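Local coordinates for putative Lipoprotein (Shewanella oneidensis, PDB 3U24), which is of unknown function but binds zinc and, being akin to zinc metallopeptidases, may act as a membrane-tethered hydrolase, at residues 23-28 and 79-84; 324-329 and 400-405; 375-380 and 404-409. All blocks are in the same frame, centred on the assembly; numbering follows the deposited sequence.

Contact 1: residues 23-28 and 79-84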
loop_
_atom_site.group_PDB
_atom_site.type_symbol
_atom_site.label_atom_id
_atom_site.label_comp_id
_atom_site.label_asym_id
_atom_site.label_seq_id
_atom_site.Cartn_x
_atom_site.Cartn_y
_atom_site.Cartn_z
ATOM N N ALA A 23 -30.948 14.934 9.461
ATOM C CA ALA A 23 -30.191 14.209 8.412
ATOM C C ALA A 23 -30.176 12.690 8.667
ATOM O O ALA A 23 -30.024 12.243 9.798
ATOM C CB ALA A 23 -28.749 14.745 8.305
ATOM N N SER A 24 -30.357 11.899 7.619
ATOM C CA SER A 24 -30.084 10.459 7.706
ATOM C C SER A 24 -28.582 10.214 7.769
ATOM O O SER A 24 -27.768 11.097 7.476
ATOM C CB SER A 24 -30.618 9.732 6.480
ATOM O OG SER A 24 -29.933 10.126 5.304
ATOM N N PHE A 25 -28.202 8.997 8.116
ATOM C CA PHE A 25 -26.802 8.673 8.103
ATOM C C PHE A 25 -26.225 8.800 6.680
ATOM O O PHE A 25 -25.105 9.267 6.513
ATOM C CB PHE A 25 -26.503 7.292 8.651
ATOM C CG PHE A 25 -25.044 7.070 8.853
ATOM C CD1 PHE A 25 -24.413 7.590 9.948
ATOM C CD2 PHE A 25 -24.308 6.414 7.906
ATOM C CE1 PHE A 25 -23.048 7.452 10.111
ATOM C CE2 PHE A 25 -22.958 6.244 8.056
ATOM C CZ PHE A 25 -22.329 6.774 9.158
ATOM N N ALA A 26 -26.991 8.395 5.679
ATOM C CA ALA A 26 -26.539 8.518 4.287
ATOM C C ALA A 26 -26.305 9.985 3.953
ATOM O O ALA A 26 -25.306 10.314 3.318
ATOM C CB ALA A 26 -27.543 7.888 3.311
ATOM N N GLN A 27 -27.196 10.873 4.399
ATOM C CA GLN A 27 -27.015 12.284 4.135
ATOM C C GLN A 27 -25.776 12.782 4.846
ATOM O O GLN A 27 -25.037 13.561 4.300
ATOM C CB GLN A 27 -28.228 13.095 4.548
ATOM C CG GLN A 27 -29.414 12.881 3.615
ATOM C CD GLN A 27 -30.697 13.474 4.142
ATOM O OE1 GLN A 27 -31.114 13.224 5.280
ATOM N NE2 GLN A 27 -31.354 14.258 3.289
ATOM N N PHE A 28 -25.541 12.306 6.055
ATOM C CA PHE A 28 -24.406 12.737 6.799
ATOM C C PHE A 28 -23.103 12.331 6.141
ATOM O O PHE A 28 -22.239 13.158 6.029
ATOM C CB PHE A 28 -24.427 12.199 8.193
ATOM C CG PHE A 28 -23.103 12.267 8.842
ATOM C CD1 PHE A 28 -22.607 13.487 9.298
ATOM C CD2 PHE A 28 -22.335 11.141 8.973
ATOM C CE1 PHE A 28 -21.375 13.553 9.889
ATOM C CE2 PHE A 28 -21.093 11.215 9.559
ATOM C CZ PHE A 28 -20.621 12.418 10.008
ATOM N N LYS A 79 -21.669 11.434 16.691
ATOM C CA LYS A 79 -22.227 10.969 17.971
ATOM C C LYS A 79 -23.737 11.148 18.071
ATOM O O LYS A 79 -24.360 10.564 18.922
ATOM C CB LYS A 79 -21.547 11.655 19.180
ATOM C CG LYS A 79 -20.317 10.931 19.721
ATOM C CD LYS A 79 -19.563 11.771 20.777
ATOM C CE LYS A 79 -18.272 12.403 20.213
ATOM N NZ LYS A 79 -17.986 13.802 20.682
ATOM N N GLN A 80 -24.326 11.955 17.212
ATOM C CA GLN A 80 -25.776 12.031 17.101
ATOM C C GLN A 80 -26.465 10.771 16.570
ATOM O O GLN A 80 -27.661 10.657 16.690
ATOM C CB GLN A 80 -26.177 13.204 16.200
ATOM C CG GLN A 80 -26.723 14.391 16.957
ATOM C CD GLN A 80 -25.991 15.658 16.620
ATOM O OE1 GLN A 80 -26.155 16.231 15.529
ATOM N NE2 GLN A 80 -25.152 16.101 17.550
ATOM N N PHE A 81 -25.743 9.849 15.958
ATOM C CA PHE A 81 -26.388 8.669 15.379
ATOM C C PHE A 81 -26.263 7.517 16.335
ATOM O O PHE A 81 -25.141 7.178 16.746
ATOM C CB PHE A 81 -25.745 8.283 14.035
ATOM C CG PHE A 81 -26.045 9.259 12.953
ATOM C CD1 PHE A 81 -27.268 9.227 12.301
ATOM C CD2 PHE A 81 -25.144 10.246 12.623
ATOM C CE1 PHE A 81 -27.578 10.163 11.336
ATOM C CE2 PHE A 81 -25.442 11.183 11.647
ATOM C CZ PHE A 81 -26.662 11.135 10.993
ATOM N N GLU A 82 -27.404 6.926 16.692
ATOM C CA GLU A 82 -27.434 5.670 17.435
ATOM C C GLU A 82 -26.886 4.560 16.573
ATOM O O GLU A 82 -27.337 4.358 15.446
ATOM C CB GLU A 82 -28.868 5.303 17.856
ATOM C CG GLU A 82 -29.359 6.123 19.040
ATOM C CD GLU A 82 -30.880 6.089 19.240
ATOM O OE1 GLU A 82 -31.617 5.436 18.441
ATOM O OE2 GLU A 82 -31.346 6.737 20.217
ATOM N N LEU A 83 -25.940 3.821 17.120
ATOM C CA LEU A 83 -25.354 2.680 16.423
ATOM C C LEU A 83 -26.343 1.542 16.099
ATOM O O LEU A 83 -26.152 0.828 15.131
ATOM C CB LEU A 83 -24.161 2.166 17.225
ATOM C CG LEU A 83 -22.965 3.116 17.037
ATOM C CD1 LEU A 83 -22.149 3.301 18.308
ATOM C CD2 LEU A 83 -22.116 2.634 15.873
ATOM N N LYS A 84 -27.406 1.403 16.876
ATOM C CA LYS A 84 -28.467 0.442 16.572
ATOM C C LYS A 84 -29.348 0.911 15.406
ATOM O O LYS A 84 -30.174 0.162 14.927
ATOM C CB LYS A 84 -29.377 0.222 17.801
ATOM C CG LYS A 84 -28.778 -0.635 18.920
ATOM C CD LYS A 84 -29.772 -0.792 20.092
ATOM C CE LYS A 84 -29.131 -1.351 21.369
ATOM N NZ LYS A 84 -28.740 -2.795 21.299
#

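Contact 2: residues 324-329 and 400-405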
loop_
_atom_site.group_PDB
_atom_site.type_symbol
_atom_site.label_atom_id
_atom_site.label_comp_id
_atom_site.label_asym_id
_atom_site.label_seq_id
_atom_site.Cartn_x
_atom_site.Cartn_y
_atom_site.Cartn_z
ATOM N N ARG A 324 -1.455 -14.954 -19.315
ATOM C CA ARG A 324 -2.788 -15.091 -19.920
ATOM C C ARG A 324 -3.278 -16.531 -19.889
ATOM O O ARG A 324 -4.465 -16.797 -19.722
ATOM C CB ARG A 324 -2.795 -14.682 -21.394
ATOM C CG ARG A 324 -2.637 -13.215 -21.692
ATOM C CD ARG A 324 -3.156 -12.837 -23.092
ATOM N NE ARG A 324 -3.100 -11.393 -23.184
ATOM C CZ ARG A 324 -2.087 -10.700 -23.694
ATOM N NH1 ARG A 324 -1.058 -11.298 -24.272
ATOM N NH2 ARG A 324 -2.131 -9.380 -23.645
ATOM N N LYS A 325 -2.378 -17.464 -20.104
ATOM C CA LYS A 325 -2.728 -18.885 -20.065
ATOM C C LYS A 325 -3.146 -19.324 -18.633
ATOM O O LYS A 325 -4.115 -20.104 -18.452
ATOM C CB LYS A 325 -1.528 -19.686 -20.591
ATOM C CG LYS A 325 -1.646 -21.199 -20.607
ATOM C CD LYS A 325 -0.361 -21.838 -21.144
ATOM C CE LYS A 325 -0.415 -23.369 -21.073
ATOM N NZ LYS A 325 -0.462 -23.863 -19.658
ATOM N N GLN A 326 -2.481 -18.768 -17.621
ATOM C CA GLN A 326 -2.690 -19.209 -16.226
ATOM C C GLN A 326 -4.027 -18.758 -15.649
ATOM O O GLN A 326 -4.661 -19.506 -14.910
ATOM C CB GLN A 326 -1.560 -18.760 -15.298
ATOM C CG GLN A 326 -0.348 -19.649 -15.421
ATOM C CD GLN A 326 0.736 -19.325 -14.429
ATOM O OE1 GLN A 326 0.502 -18.634 -13.423
ATOM N NE2 GLN A 326 1.941 -19.814 -14.702
ATOM N N ILE A 327 -4.469 -17.565 -16.009
ATOM C CA ILE A 327 -5.659 -17.047 -15.390
ATOM C C ILE A 327 -6.874 -17.977 -15.609
ATOM O O ILE A 327 -7.553 -18.314 -14.621
ATOM C CB ILE A 327 -5.883 -15.566 -15.752
ATOM C CG1 ILE A 327 -4.791 -14.745 -15.068
ATOM C CG2 ILE A 327 -7.249 -15.087 -15.245
ATOM C CD1 ILE A 327 -4.719 -13.318 -15.529
ATOM N N PRO A 328 -7.128 -18.425 -16.867
ATOM C CA PRO A 328 -8.227 -19.366 -17.035
ATOM C C PRO A 328 -8.003 -20.698 -16.352
ATOM O O PRO A 328 -8.972 -21.375 -16.053
ATOM C CB PRO A 328 -8.352 -19.550 -18.569
ATOM C CG PRO A 328 -7.544 -18.441 -19.202
ATOM C CD PRO A 328 -6.908 -17.620 -18.077
ATOM N N GLU A 329 -6.756 -21.082 -16.114
ATOM C CA GLU A 329 -6.486 -22.306 -15.358
ATOM C C GLU A 329 -6.882 -22.151 -13.874
ATOM O O GLU A 329 -7.386 -23.075 -13.250
ATOM C CB GLU A 329 -5.017 -22.741 -15.477
ATOM C CG GLU A 329 -4.641 -23.353 -16.841
ATOM C CD GLU A 329 -3.122 -23.576 -17.043
ATOM O OE1 GLU A 329 -2.274 -23.056 -16.252
ATOM O OE2 GLU A 329 -2.767 -24.281 -18.027
ATOM N N TRP A 400 6.961 -21.834 -10.145
ATOM C CA TRP A 400 6.024 -21.851 -9.033
ATOM C C TRP A 400 5.558 -20.494 -8.560
ATOM O O TRP A 400 4.347 -20.289 -8.350
ATOM C CB TRP A 400 6.602 -22.631 -7.887
ATOM C CG TRP A 400 6.960 -24.056 -8.293
ATOM C CD1 TRP A 400 6.126 -25.158 -8.304
ATOM C CD2 TRP A 400 8.241 -24.555 -8.804
ATOM N NE1 TRP A 400 6.797 -26.272 -8.728
ATOM C CE2 TRP A 400 8.064 -25.976 -9.039
ATOM C CE3 TRP A 400 9.449 -23.981 -9.094
ATOM C CZ2 TRP A 400 9.071 -26.768 -9.548
ATOM C CZ3 TRP A 400 10.471 -24.783 -9.558
ATOM C CH2 TRP A 400 10.284 -26.147 -9.783
ATOM N N ILE A 401 6.474 -19.552 -8.396
ATOM C CA ILE A 401 6.122 -18.277 -7.791
ATOM C C ILE A 401 5.210 -17.485 -8.726
ATOM O O ILE A 401 4.363 -16.756 -8.259
ATOM C CB ILE A 401 7.363 -17.448 -7.401
ATOM C CG1 ILE A 401 8.117 -18.089 -6.216
ATOM C CG2 ILE A 401 7.034 -15.988 -7.144
ATOM C CD1 ILE A 401 7.373 -18.252 -4.913
ATOM N N LEU A 402 5.377 -17.621 -10.034
ATOM C CA LEU A 402 4.503 -16.959 -10.981
ATOM C C LEU A 402 3.020 -17.379 -10.803
ATOM O O LEU A 402 2.133 -16.577 -10.956
ATOM C CB LEU A 402 4.985 -17.222 -12.407
ATOM C CG LEU A 402 4.188 -16.525 -13.516
ATOM C CD1 LEU A 402 4.064 -15.009 -13.234
ATOM C CD2 LEU A 402 4.775 -16.831 -14.894
ATOM N N GLN A 403 2.784 -18.642 -10.436
ATOM C CA GLN A 403 1.440 -19.153 -10.225
ATOM C C GLN A 403 0.873 -18.553 -8.919
ATOM O O GLN A 403 -0.235 -18.028 -8.883
ATOM C CB GLN A 403 1.473 -20.674 -10.149
ATOM C CG GLN A 403 1.918 -21.401 -11.422
ATOM C CD GLN A 403 1.940 -22.920 -11.204
ATOM O OE1 GLN A 403 0.894 -23.516 -10.946
ATOM N NE2 GLN A 403 3.119 -23.541 -11.274
ATOM N N ILE A 404 1.685 -18.558 -7.864
ATOM C CA ILE A 404 1.322 -17.888 -6.627
ATOM C C ILE A 404 1.053 -16.386 -6.796
ATOM O O ILE A 404 0.114 -15.861 -6.200
ATOM C CB ILE A 404 2.390 -18.113 -5.551
ATOM C CG1 ILE A 404 2.396 -19.572 -5.157
ATOM C CG2 ILE A 404 2.119 -17.266 -4.307
ATOM C CD1 ILE A 404 3.695 -19.905 -4.466
ATOM N N LEU A 405 1.858 -15.702 -7.602
ATOM C CA LEU A 405 1.601 -14.283 -7.909
ATOM C C LEU A 405 0.230 -14.062 -8.577
ATOM O O LEU A 405 -0.476 -13.090 -8.279
ATOM C CB LEU A 405 2.688 -13.691 -8.833
ATOM C CG LEU A 405 2.515 -12.228 -9.314
ATOM C CD1 LEU A 405 2.710 -11.246 -8.160
ATOM C CD2 LEU A 405 3.437 -11.875 -10.487
#

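Contact 3: residues 375-380 and 404-409. With ZN (zinc ion), chain F.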
loop_
_atom_site.group_PDB
_atom_site.type_symbol
_atom_site.label_atom_id
_atom_site.label_comp_id
_atom_site.label_asym_id
_atom_site.label_seq_id
_atom_site.Cartn_x
_atom_site.Cartn_y
_atom_site.Cartn_z
ATOM N N THR A 375 -10.993 -1.971 -15.795
ATOM C CA THR A 375 -10.093 -2.687 -14.873
ATOM C C THR A 375 -9.198 -3.628 -15.637
ATOM O O THR A 375 -9.699 -4.462 -16.366
ATOM C CB THR A 375 -10.877 -3.531 -13.822
ATOM O OG1 THR A 375 -11.808 -2.694 -13.120
ATOM C CG2 THR A 375 -9.914 -4.176 -12.800
ATOM N N TYR A 376 -7.883 -3.510 -15.446
ATOM C CA TYR A 376 -6.889 -4.409 -16.068
ATOM C C TYR A 376 -5.918 -5.116 -15.094
ATOM O O TYR A 376 -5.676 -4.651 -13.987
ATOM C CB TYR A 376 -5.999 -3.623 -17.036
ATOM C CG TYR A 376 -6.735 -2.751 -18.006
ATOM C CD1 TYR A 376 -7.128 -3.240 -19.255
ATOM C CD2 TYR A 376 -7.028 -1.422 -17.693
ATOM C CE1 TYR A 376 -7.804 -2.429 -20.158
ATOM C CE2 TYR A 376 -7.706 -0.605 -18.596
ATOM C CZ TYR A 376 -8.091 -1.113 -19.820
ATOM O OH TYR A 376 -8.777 -0.308 -20.701
ATOM N N TYR A 377 -5.312 -6.208 -15.567
ATOM C CA TYR A 377 -4.144 -6.812 -14.928
ATOM C C TYR A 377 -2.900 -6.354 -15.692
ATOM O O TYR A 377 -2.601 -6.860 -16.783
ATOM C CB TYR A 377 -4.275 -8.337 -14.948
ATOM C CG TYR A 377 -3.291 -9.148 -14.120
ATOM C CD1 TYR A 377 -2.493 -8.577 -13.145
ATOM C CD2 TYR A 377 -3.231 -10.523 -14.275
ATOM C CE1 TYR A 377 -1.626 -9.347 -12.386
ATOM C CE2 TYR A 377 -2.390 -11.310 -13.517
ATOM C CZ TYR A 377 -1.588 -10.724 -12.570
ATOM O OH TYR A 377 -0.729 -11.511 -11.851
ATOM N N ASN A 378 -2.206 -5.381 -15.113
ATOM C CA ASN A 378 -0.949 -4.846 -15.634
ATOM C C ASN A 378 0.210 -5.808 -15.369
ATOM O O ASN A 378 0.597 -6.021 -14.229
ATOM C CB ASN A 378 -0.625 -3.501 -14.986
ATOM C CG ASN A 378 -1.652 -2.440 -15.299
ATOM O OD1 ASN A 378 -2.083 -2.301 -16.440
ATOM N ND2 ASN A 378 -2.053 -1.678 -14.283
ATOM N N VAL A 379 0.752 -6.387 -16.430
ATOM C CA VAL A 379 1.861 -7.320 -16.322
ATOM C C VAL A 379 2.953 -6.729 -17.192
ATOM O O VAL A 379 2.730 -6.551 -18.396
ATOM C CB VAL A 379 1.457 -8.692 -16.876
ATOM C CG1 VAL A 379 2.675 -9.580 -17.051
ATOM C CG2 VAL A 379 0.437 -9.349 -15.952
ATOM N N THR A 380 4.097 -6.385 -16.603
ATOM C CA THR A 380 5.171 -5.728 -17.367
ATOM C C THR A 380 6.002 -6.706 -18.166
ATOM O O THR A 380 6.696 -7.538 -17.543
ATOM C CB THR A 380 6.142 -4.926 -16.479
ATOM O OG1 THR A 380 5.365 -4.047 -15.656
ATOM C CG2 THR A 380 7.145 -4.101 -17.364
ATOM N N ILE A 404 1.685 -18.558 -7.864
ATOM C CA ILE A 404 1.322 -17.888 -6.627
ATOM C C ILE A 404 1.053 -16.386 -6.796
ATOM O O ILE A 404 0.114 -15.861 -6.200
ATOM C CB ILE A 404 2.390 -18.113 -5.551
ATOM C CG1 ILE A 404 2.396 -19.572 -5.157
ATOM C CG2 ILE A 404 2.119 -17.266 -4.307
ATOM C CD1 ILE A 404 3.695 -19.905 -4.466
ATOM N N LEU A 405 1.858 -15.702 -7.602
ATOM C CA LEU A 405 1.601 -14.283 -7.909
ATOM C C LEU A 405 0.230 -14.062 -8.577
ATOM O O LEU A 405 -0.476 -13.090 -8.279
ATOM C CB LEU A 405 2.688 -13.691 -8.833
ATOM C CG LEU A 405 2.515 -12.228 -9.314
ATOM C CD1 LEU A 405 2.710 -11.246 -8.160
ATOM C CD2 LEU A 405 3.437 -11.875 -10.487
ATOM N N ASN A 406 -0.118 -14.937 -9.501
ATOM C CA ASN A 406 -1.382 -14.821 -10.213
ATOM C C ASN A 406 -2.592 -15.164 -9.308
ATOM O O ASN A 406 -3.661 -14.606 -9.492
ATOM C CB ASN A 406 -1.359 -15.678 -11.493
ATOM C CG ASN A 406 -0.439 -15.094 -12.572
ATOM O OD1 ASN A 406 -0.263 -13.862 -12.670
ATOM N ND2 ASN A 406 0.167 -15.998 -13.400
ATOM N N ILE A 407 -2.403 -16.040 -8.324
ATOM C CA ILE A 407 -3.405 -16.269 -7.312
ATOM C C ILE A 407 -3.612 -14.993 -6.499
ATOM O O ILE A 407 -4.766 -14.550 -6.323
ATOM C CB ILE A 407 -3.028 -17.463 -6.420
ATOM C CG1 ILE A 407 -3.139 -18.775 -7.246
ATOM C CG2 ILE A 407 -3.870 -17.490 -5.153
ATOM C CD1 ILE A 407 -2.641 -20.029 -6.536
ATOM N N HIS A 408 -2.509 -14.416 -6.020
ATOM C CA HIS A 408 -2.522 -13.239 -5.161
ATOM C C HIS A 408 -3.168 -12.087 -5.880
ATOM O O HIS A 408 -4.006 -11.389 -5.329
ATOM C CB HIS A 408 -1.088 -12.857 -4.734
ATOM C CG HIS A 408 -0.973 -11.591 -3.897
ATOM N ND1 HIS A 408 -0.665 -11.614 -2.596
ATOM C CD2 HIS A 408 -1.138 -10.231 -4.226
ATOM C CE1 HIS A 408 -0.642 -10.314 -2.094
ATOM N NE2 HIS A 408 -0.923 -9.480 -3.077
ATOM N N GLU A 409 -2.757 -11.857 -7.110
ATOM C CA GLU A 409 -3.164 -10.649 -7.836
ATOM C C GLU A 409 -4.496 -10.762 -8.541
ATOM O O GLU A 409 -5.227 -9.800 -8.638
ATOM C CB GLU A 409 -2.092 -10.270 -8.886
ATOM C CG GLU A 409 -0.802 -9.791 -8.269
ATOM C CD GLU A 409 -0.978 -8.488 -7.538
ATOM O OE1 GLU A 409 -1.938 -7.768 -7.889
ATOM O OE2 GLU A 409 -0.173 -8.176 -6.629
HETATM ZN ZN ZN F . -1.296 -7.652 -2.835
HETATM O O HOH W 1 -0.092 -6.794 -4.377
#

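Contact 1: residues 23-28 and 79-84
Phe81 inserts its ring against the first turn of helix 25-39, forming an aromatic cluster with Phe25 and Phe28 beside a helix N-terminus closed by a capping box. Phe81 belongs to the loop between helices 61-79 and 88-111, and it contributes by far the most buried surface. Its ring is set edge-to-face with that of Phe25, the planes at 84°. Phe25 supplies the edge: its CD1 sits over the centre of one Phe81 face, 3.8 Å from Phe81 CG. The side chain of Phe25 reaches that position because CG lies opposite the backbone N (chi1 -170°), which turns the ring to the carbonyl side, where it meets Phe81 and also touches Glu90 and Tyr94 of helix 88-111.

Phe28, one turn further along, meets the far end of the same ring. Its CB is 3.7 Å from Phe81 CZ, and the two rings meet obliquely, planes 47° apart. Beyond this contact Phe28 packs on Gln74, Lys77 and Leu78 of helix 61-79, so the cluster joins the start of helix 25-39 to both helices flanking the loop.

Phe81 CE1 is 3.5 Å from Phe25 N, which is raised above the ring plane on the side of Phe25 CD1, while Ala23 O lies at the ring edge, near its plane. Reciprocal capping bonds fix this backbone. Gln27 N donates to Ser24 OG at 3.0 Å, while Ser24 N returns a nearly straight bond of 2.8 Å to Gln27 OE1, meeting a lone pair in the carbonyl plane.

Contact 2: residues 324-329 and 400-405
Gln326 of helix 319-337 extends its amide against Leu402 and Gln403 near the start of helix 401-409, a buried helix-to-helix contact. The side chains of Gln326 and Gln403 cross at about a right angle, and their amide planes are turned 70° from each other. The Gln326 amide meets the aliphatic stem of Gln403: Gln326 NE2 is 3.6 Å from Gln403 CG, and Gln326 OE1 approaches Gln403 CA at 3.4 Å. Leu402 reaches the same amide with a methyl, its CD2 lying 4.1 Å from Gln326 NE2. With chi2 at -174° the Gln326 chain is straight, carrying its head across the gap between the helices.

No hydrogen bond joins the two segments; each amide has its partners elsewhere. Gln326 NE2 binds Glu322 OE2, and Gln403 pairs through OE1 with Tyr454 OH and through NE2 with His399 O. Glu322 and His399 are themselves zinc-binding residues, though without metal in this chain, and a bound zinc lies about 4 Å from the Gln403 side chain. Both amides have a partner at O and at N, and that of Gln326 is buried. Residues 324-329 and 400-405 thus meet by packing alone, while the polar link between the helices comes one turn on, from Asn406 ND2 to Gln326 OE1.

Contact 3: residues 375-380 and 404-409
Tyr377 directs its phenol from strand 376-379 onto helix 401-409, its CE1 and hydroxyl packing against Glu409 CB, its OH reaching the amide of Asn406. The CB of Glu409 is 3.6 Å from Tyr377 CE1, and Val379 CG2 covers one ring face from within the strand. At the tip, Tyr377 OH donates a short 2.5 Å hydrogen bond to Asn406 OD1. The acceptor is met in its carbonyl plane at a C=O...O angle of 150°, although the ring and amide planes stand 83° apart. With ND2 already bonded to Gln326 OE1, both ends of this buried amide are held. Replacing Tyr377 by a phenylalanine would probably leave Asn406 OD1 without its donor and allow the amide to turn more readily.

Glu409 starts out toward the strand but bends at chi2 (-66°), taking its carboxylate away from Tyr377 and toward the zinc ion. There Glu409 OE2 accepts a 2.6 Å hydrogen bond from a water molecule that itself binds the zinc at 2.1 Å; OE2 stays 4.0 Å from the metal. His408 NE2 is a direct ligand at 1.9 Å, and His414 and Glu439 complete the protein's share of the site. The opposite ring nitrogen, His408 ND1, bonds to Glu446 OE2, a second-shell carboxylate that orients the imidazole. Adjacent histidine and glutamate, one on the metal and one on its water, recall zinc metallopeptidases, where such a glutamate activates the water. By packing against Glu409 CB and gripping Asn406, Tyr377 ties the sheet to the helix that presents this chemistry.

Overall arrangement
From the N terminus, contact 1 comes first: the loop after helix 61-79 folds back on the start of helix 25-39, closing a mostly helical excursion at the periphery of the chain. It is complete before contact 2 opens, and about 34 Å separates their nearest atoms. Contact 2 spans the longer interval, from helix 319-337 to helix 401-409. Within that interval lies strand 376-379, the middle strand of the small mixed sheet, from which contact 3 makes a shorter closure to the same helix. Sharing Ile404 and Leu405, contacts 2 and 3 have centres 9 Å apart. Ile327 also packs on Tyr377, so helix 319-337, the sheet and the zinc-bearing helix form one continuous unit.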